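Local coordinates for mandelate racemase/muconate lactonizing protein (Thermobispora bispora, PDB 3VC5), which probably catalyses the magnesium-dependent dehydration of D-glucarate to 5-dehydro-4-deoxy-D-glucarate, as a member of the enolase superfamily, at residues P38-P49 with F169-K178. Numbering follows the deposited sequence.
With PO4 (phosphate ion), chain B.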
ATOM      1  N   PRO A  38     -11.309  30.073  16.503  1.00 24.00           N
ATOM      2  CA  PRO A  38     -10.615  31.237  17.111  1.00 25.27           C
ATOM      3  C   PRO A  38      -9.575  31.856  16.171  1.00 24.76           C
ATOM      4  O   PRO A  38      -9.286  31.282  15.106  1.00 27.65           O
ATOM      5  CB  PRO A  38      -9.925  30.627  18.349  1.00 26.38           C
ATOM      6  CG  PRO A  38     -10.594  29.301  18.588  1.00 27.38           C
ATOM      7  CD  PRO A  38     -10.985  28.811  17.204  1.00 26.27           C
ATOM      8  N   PRO A  39      -9.001  33.019  16.558  1.00 25.23           N
ATOM      9  CA  PRO A  39      -8.026  33.744  15.718  1.00 25.98           C
ATOM     10  C   PRO A  39      -6.614  33.147  15.889  1.00 27.65           C
ATOM     11  O   PRO A  39      -5.695  33.772  16.444  1.00 28.71           O
ATOM     12  CB  PRO A  39      -8.117  35.192  16.242  1.00 27.46           C
ATOM     13  CG  PRO A  39      -8.514  35.027  17.683  1.00 28.18           C
ATOM     14  CD  PRO A  39      -9.487  33.849  17.678  1.00 27.36           C
ATOM     15  N   LEU A  40      -6.467  31.924  15.392  1.00 25.73           N
ATOM     16  CA  LEU A  40      -5.221  31.189  15.447  1.00 23.54           C
ATOM     17  C   LEU A  40      -4.249  31.746  14.390  1.00 23.72           C
ATOM     18  O   LEU A  40      -4.576  31.834  13.203  1.00 27.19           O
ATOM     19  CB  LEU A  40      -5.506  29.706  15.203  1.00 23.97           C
ATOM     20  CG  LEU A  40      -6.582  29.079  16.084  1.00 23.98           C
ATOM     21  CD1 LEU A  40      -6.779  27.568  15.738  1.00 26.37           C
ATOM     22  CD2 LEU A  40      -6.305  29.266  17.562  1.00 26.23           C
ATOM     23  N   LEU A  41      -3.071  32.175  14.841  1.00 24.35           N
ATOM     24  CA  LEU A  41      -2.092  32.798  13.967  1.00 24.27           C
ATOM     25  C   LEU A  41      -1.207  31.741  13.307  1.00 22.93           C
ATOM     26  O   LEU A  41      -0.917  30.694  13.883  1.00 26.35           O
ATOM     27  CB  LEU A  41      -1.229  33.768  14.793  1.00 26.04           C
ATOM     28  CG  LEU A  41      -2.004  34.945  15.396  1.00 25.32           C
ATOM     29  CD1 LEU A  41      -1.217  35.572  16.528  1.00 27.61           C
ATOM     30  CD2 LEU A  41      -2.223  35.990  14.314  1.00 31.31           C
ATOM     31  N   ASN A  42      -0.750  32.021  12.093  1.00 24.95           N
ATOM     32  CA  ASN A  42       0.146  31.092  11.430  1.00 24.92           C
ATOM     33  C   ASN A  42       0.976  31.886  10.404  1.00 26.19           C
ATOM     34  O   ASN A  42       0.852  33.119  10.314  1.00 26.74           O
ATOM     35  CB  ASN A  42      -0.654  29.928  10.788  1.00 24.02           C
ATOM     36  CG  ASN A  42      -1.606  30.407   9.716  1.00 27.00           C
ATOM     37  OD1 ASN A  42      -1.424  31.497   9.151  1.00 27.34           O
ATOM     38  ND2 ASN A  42      -2.628  29.604   9.422  1.00 26.63           N
ATOM     39  N   ALA A  43       1.838  31.205   9.652  1.00 24.35           N
ATOM     40  CA  ALA A  43       2.669  31.890   8.668  1.00 25.04           C
ATOM     41  C   ALA A  43       1.865  32.659   7.607  1.00 28.44           C
ATOM     42  O   ALA A  43       2.363  33.628   7.022  1.00 31.63           O
ATOM     43  CB  ALA A  43       3.604  30.898   7.982  1.00 25.51           C
ATOM     44  N   ALA A  44       0.658  32.180   7.306  1.00 26.44           N
ATOM     45  CA  ALA A  44      -0.192  32.776   6.269  1.00 25.23           C
ATOM     46  C   ALA A  44      -1.119  33.898   6.759  1.00 28.08           C
ATOM     47  O   ALA A  44      -1.868  34.464   5.981  1.00 28.94           O
ATOM     48  CB  ALA A  44      -1.015  31.665   5.554  1.00 26.09           C
ATOM     49  N   GLY A  45      -1.107  34.190   8.056  1.00 27.84           N
ATOM     50  CA  GLY A  45      -1.924  35.271   8.603  1.00 25.56           C
ATOM     51  C   GLY A  45      -2.609  34.820   9.873  1.00 24.45           C
ATOM     52  O   GLY A  45      -1.960  34.515  10.892  1.00 27.68           O
ATOM     53  N   VAL A  46      -3.927  34.716   9.799  1.00 26.47           N
ATOM     54  CA  VAL A  46      -4.714  34.316  10.977  1.00 25.60           C
ATOM     55  C   VAL A  46      -5.969  33.612  10.500  1.00 26.05           C
ATOM     56  O   VAL A  46      -6.536  34.001   9.472  1.00 25.17           O
ATOM     57  CB  VAL A  46      -5.020  35.547  11.867  1.00 26.36           C
ATOM     58  CG1 VAL A  46      -5.761  36.618  11.069  1.00 30.12           C
ATOM     59  CG2 VAL A  46      -5.809  35.163  13.153  1.00 27.41           C
ATOM     60  N   HIS A  47      -6.410  32.576  11.224  1.00 23.81           N
ATOM     61  CA  HIS A  47      -7.652  31.891  10.858  1.00 22.11           C
ATOM     62  C   HIS A  47      -8.845  32.844  10.923  1.00 24.47           C
ATOM     63  O   HIS A  47      -8.922  33.687  11.821  1.00 27.81           O
ATOM     64  CB  HIS A  47      -7.935  30.757  11.849  1.00 23.31           C
ATOM     65  CG  HIS A  47      -7.080  29.543  11.659  1.00 24.58           C
ATOM     66  ND1 HIS A  47      -7.520  28.277  11.975  1.00 25.12           N
ATOM     67  CD2 HIS A  47      -5.808  29.402  11.201  1.00 23.94           C
ATOM     68  CE1 HIS A  47      -6.560  27.400  11.711  1.00 26.36           C
ATOM     69  NE2 HIS A  47      -5.515  28.058  11.226  1.00 24.22           N
ATOM     70  N   GLN A  48      -9.776  32.685   9.975  1.00 26.78           N
ATOM     71  CA  GLN A  48     -10.985  33.490   9.934  1.00 24.30           C
ATOM     72  C   GLN A  48     -11.986  33.017  10.995  1.00 22.57           C
ATOM     73  O   GLN A  48     -11.848  31.930  11.544  1.00 25.25           O
ATOM     74  CB  GLN A  48     -11.608  33.453   8.543  1.00 25.42           C
ATOM     75  CG  GLN A  48     -10.808  34.246   7.502  1.00 27.43           C
ATOM     76  CD  GLN A  48     -11.100  33.789   6.096  1.00 27.88           C
ATOM     77  OE1 GLN A  48     -10.789  32.648   5.725  1.00 28.24           O
ATOM     78  NE2 GLN A  48     -11.700  34.668   5.300  1.00 29.66           N
ATOM     79  N   PRO A  49     -13.014  33.828  11.262  1.00 25.83           N
ATOM     80  CA  PRO A  49     -13.929  33.453  12.351  1.00 24.48           C
ATOM     81  C   PRO A  49     -14.800  32.216  12.060  1.00 23.80           C
ATOM     82  O   PRO A  49     -15.375  31.614  12.994  1.00 25.18           O
ATOM     83  CB  PRO A  49     -14.836  34.695  12.516  1.00 29.02           C
ATOM     84  CG  PRO A  49     -14.221  35.775  11.733  1.00 31.89           C
ATOM     85  CD  PRO A  49     -13.256  35.182  10.732  1.00 27.17           C
ATOM     86  N   PHE A 169      -1.220  27.283  19.394  1.00 26.18           N
ATOM     87  CA  PHE A 169      -1.106  28.406  18.489  1.00 25.56           C
ATOM     88  C   PHE A 169      -0.930  29.677  19.274  1.00 27.49           C
ATOM     89  O   PHE A 169      -1.597  29.870  20.295  1.00 28.87           O
ATOM     90  CB  PHE A 169      -2.400  28.614  17.708  1.00 25.68           C
ATOM     91  CG  PHE A 169      -2.665  27.573  16.636  1.00 23.68           C
ATOM     92  CD1 PHE A 169      -3.198  26.332  16.958  1.00 25.01           C
ATOM     93  CD2 PHE A 169      -2.403  27.863  15.299  1.00 22.99           C
ATOM     94  CE1 PHE A 169      -3.473  25.371  15.952  1.00 24.88           C
ATOM     95  CE2 PHE A 169      -2.657  26.902  14.277  1.00 26.56           C
ATOM     96  CZ  PHE A 169      -3.178  25.668  14.603  1.00 25.98           C
ATOM     97  N   TYR A 170      -0.114  30.581  18.752  1.00 27.04           N
ATOM     98  CA  TYR A 170      -0.246  31.972  19.148  1.00 27.35           C
ATOM     99  C   TYR A 170      -1.614  32.449  18.669  1.00 26.66           C
ATOM    100  O   TYR A 170      -2.080  32.045  17.600  1.00 27.66           O
ATOM    101  CB  TYR A 170       0.865  32.821  18.542  1.00 28.25           C
ATOM    102  CG  TYR A 170       2.245  32.454  19.003  1.00 28.60           C
ATOM    103  CD1 TYR A 170       2.723  32.882  20.251  1.00 28.17           C
ATOM    104  CD2 TYR A 170       3.104  31.737  18.181  1.00 27.50           C
ATOM    105  CE1 TYR A 170       3.999  32.569  20.667  1.00 32.37           C
ATOM    106  CE2 TYR A 170       4.396  31.431  18.587  1.00 30.80           C
ATOM    107  CZ  TYR A 170       4.840  31.856  19.834  1.00 28.18           C
ATOM    108  OH  TYR A 170       6.123  31.559  20.244  1.00 31.68           O
ATOM    109  N   LYS A 171      -2.308  33.225  19.496  1.00 28.08           N
ATOM    110  CA  LYS A 171      -3.621  33.717  19.106  1.00 28.10           C
ATOM    111  C   LYS A 171      -3.999  35.005  19.800  1.00 29.79           C
ATOM    112  O   LYS A 171      -3.525  35.285  20.905  1.00 30.06           O
ATOM    113  CB  LYS A 171      -4.685  32.649  19.391  1.00 26.31           C
ATOM    114  CG  LYS A 171      -4.843  32.338  20.904  1.00 28.69           C
ATOM    115  CD  LYS A 171      -5.875  31.227  21.173  1.00 27.24           C
ATOM    116  CE  LYS A 171      -7.314  31.655  20.810  1.00 26.22           C
ATOM    117  NZ  LYS A 171      -7.827  32.822  21.653  1.00 28.18           N
ATOM    118  N   TRP A 172      -4.832  35.800  19.137  1.00 29.73           N
ATOM    119  CA  TRP A 172      -5.414  36.974  19.776  1.00 30.40           C
ATOM    120  C   TRP A 172      -6.452  36.496  20.788  1.00 29.54           C
ATOM    121  O   TRP A 172      -6.833  35.318  20.770  1.00 30.93           O
ATOM    122  CB  TRP A 172      -6.059  37.888  18.744  1.00 32.54           C
ATOM    123  CG  TRP A 172      -5.104  38.370  17.705  1.00 34.15           C
ATOM    124  CD1 TRP A 172      -3.754  38.591  17.859  1.00 36.22           C
ATOM    125  CD2 TRP A 172      -5.421  38.734  16.358  1.00 34.87           C
ATOM    126  NE1 TRP A 172      -3.213  39.048  16.669  1.00 35.78           N
ATOM    127  CE2 TRP A 172      -4.217  39.154  15.739  1.00 37.25           C
ATOM    128  CE3 TRP A 172      -6.604  38.746  15.611  1.00 34.55           C
ATOM    129  CZ2 TRP A 172      -4.167  39.571  14.408  1.00 39.91           C
ATOM    130  CZ3 TRP A 172      -6.551  39.175  14.290  1.00 34.61           C
ATOM    131  CH2 TRP A 172      -5.338  39.576  13.702  1.00 40.16           C
ATOM    132  N   ALA A 173      -6.927  37.397  21.651  1.00 29.66           N
ATOM    133  CA  ALA A 173      -7.921  37.038  22.658  1.00 28.56           C
ATOM    134  C   ALA A 173      -9.254  36.705  21.977  1.00 27.06           C
ATOM    135  O   ALA A 173     -10.060  35.925  22.504  1.00 32.68           O
ATOM    136  CB  ALA A 173      -8.098  38.180  23.626  1.00 34.19           C
ATOM    137  N   GLY A 174      -9.486  37.302  20.809  1.00 28.58           N
ATOM    138  CA  GLY A 174     -10.736  37.076  20.054  1.00 28.48           C
ATOM    139  C   GLY A 174     -10.575  37.701  18.687  1.00 28.95           C
ATOM    140  O   GLY A 174      -9.562  38.371  18.429  1.00 32.33           O
ATOM    141  N   HIS A 175     -11.557  37.498  17.808  1.00 28.76           N
ATOM    142  CA  HIS A 175     -11.571  38.182  16.512  1.00 29.90           C
ATOM    143  C   HIS A 175     -11.922  39.634  16.741  1.00 35.83           C
ATOM    144  O   HIS A 175     -12.815  39.908  17.529  1.00 35.81           O
ATOM    145  CB  HIS A 175     -12.600  37.525  15.609  1.00 28.09           C
ATOM    146  CG  HIS A 175     -12.140  36.196  15.105  1.00 26.56           C
ATOM    147  ND1 HIS A 175     -11.236  36.066  14.066  1.00 27.96           N
ATOM    148  CD2 HIS A 175     -12.389  34.942  15.553  1.00 27.92           C
ATOM    149  CE1 HIS A 175     -10.975  34.780  13.876  1.00 28.97           C
ATOM    150  NE2 HIS A 175     -11.645  34.080  14.780  1.00 28.53           N
ATOM    151  N   PRO A 176     -11.204  40.568  16.084  1.00 32.84           N
ATOM    152  CA  PRO A 176     -11.480  41.989  16.318  1.00 34.87           C
ATOM    153  C   PRO A 176     -12.943  42.250  16.041  1.00 35.38           C
ATOM    154  O   PRO A 176     -13.482  41.740  15.057  1.00 36.05           O
ATOM    155  CB  PRO A 176     -10.612  42.686  15.265  1.00 37.59           C
ATOM    156  CG  PRO A 176      -9.419  41.781  15.153  1.00 35.95           C
ATOM    157  CD  PRO A 176     -10.040  40.382  15.200  1.00 35.38           C
ATOM    158  N   GLY A 177     -13.598  43.012  16.915  1.00 36.74           N
ATOM    159  CA  GLY A 177     -14.999  43.321  16.705  1.00 33.86           C
ATOM    160  C   GLY A 177     -15.973  42.256  17.177  1.00 38.52           C
ATOM    161  O   GLY A 177     -17.175  42.439  17.039  1.00 40.63           O
ATOM    162  N   LYS A 178     -15.467  41.155  17.745  1.00 39.71           N
ATOM    163  CA  LYS A 178     -16.296  40.006  18.173  1.00 35.47           C
ATOM    164  C   LYS A 178     -15.993  39.584  19.635  1.00 33.87           C
ATOM    165  O   LYS A 178     -14.988  40.008  20.199  1.00 33.91           O
ATOM    166  CB  LYS A 178     -16.025  38.830  17.252  1.00 35.44           C
ATOM    167  CG  LYS A 178     -16.166  39.143  15.750  1.00 37.02           C
ATOM    168  CD  LYS A 178     -16.014  37.826  14.937  1.00 39.20           C
ATOM    169  CE  LYS A 178     -16.323  37.917  13.433  1.00 44.17           C
ATOM    170  NZ  LYS A 178     -16.637  39.278  12.969  1.00 37.76           N
TER
HETATM  171  P   PO4 B 501      -3.449  25.524   9.899  1.00 24.80           P
HETATM  172  O1  PO4 B 501      -3.100  26.928  10.208  1.00 26.27           O
HETATM  173  O2  PO4 B 501      -4.640  25.209  10.779  1.00 27.55           O
HETATM  174  O3  PO4 B 501      -3.832  25.362   8.487  1.00 29.31           O
HETATM  175  O4  PO4 B 501      -2.309  24.697  10.207  1.00 29.00           O
HETATM  176  O   HOH W   1       0.775  30.229  16.176  1.00 26.92           O
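The imidazole of H175 lies between two prolines: P39 sets CB 3.9 Å from the ring centroid on one face, and P49 CB sits over the opposite face, 7° off the ring normal. CG of H175, anti to the carbonyl carbon (chi1 -74°), carries the ring in between them. Compact, rigid and with C-H groups to offer a pi face, the proline rings suit these CH-pi contacts. At the ring edge, in plane, CE1 of H175 comes 3.1 Å from H47 O, while NE2 is hydrogen-bonded to D37 O and ND1 to Y426 OH. Replacing this imidazole with an alanine would probably open a gap between P39 and P49 and leave D37 O and Y426 OH without their partner.

The F169 ring takes L40 CD1 over the centre of one face, 4.0 Å from its centroid, with L41 O at its edge. L40 CB lies over a face of H47, so a branched leucine serves two rings. W172, broad enough for two aliphatic neighbours, has V46 CG2 over one face, offset toward the rim, and L41 CD2 4.0 Å from its CE2. Beside them L41 N bonds Y170 O (2.9 Å, 168°), and W172 N weakly P39 O. A water links L41 O with Y170 N.

H47 suits its place with both nitrogens engaged: ND1 with D37 OD2, while NE2, like N42 ND2, donates to O1 of a phosphate probably from the crystallisation liquor (2.9 and 2.8 Å respectively), also bound by H367, R421 and K211, the predicted proton acceptor.

The contact thus joins the N-terminal domain, through hairpin 41-46, to the segment leaving barrel strand 161-169; helix 423-430 packs against L41, V46 and W172, and strand 208-211 meets F169.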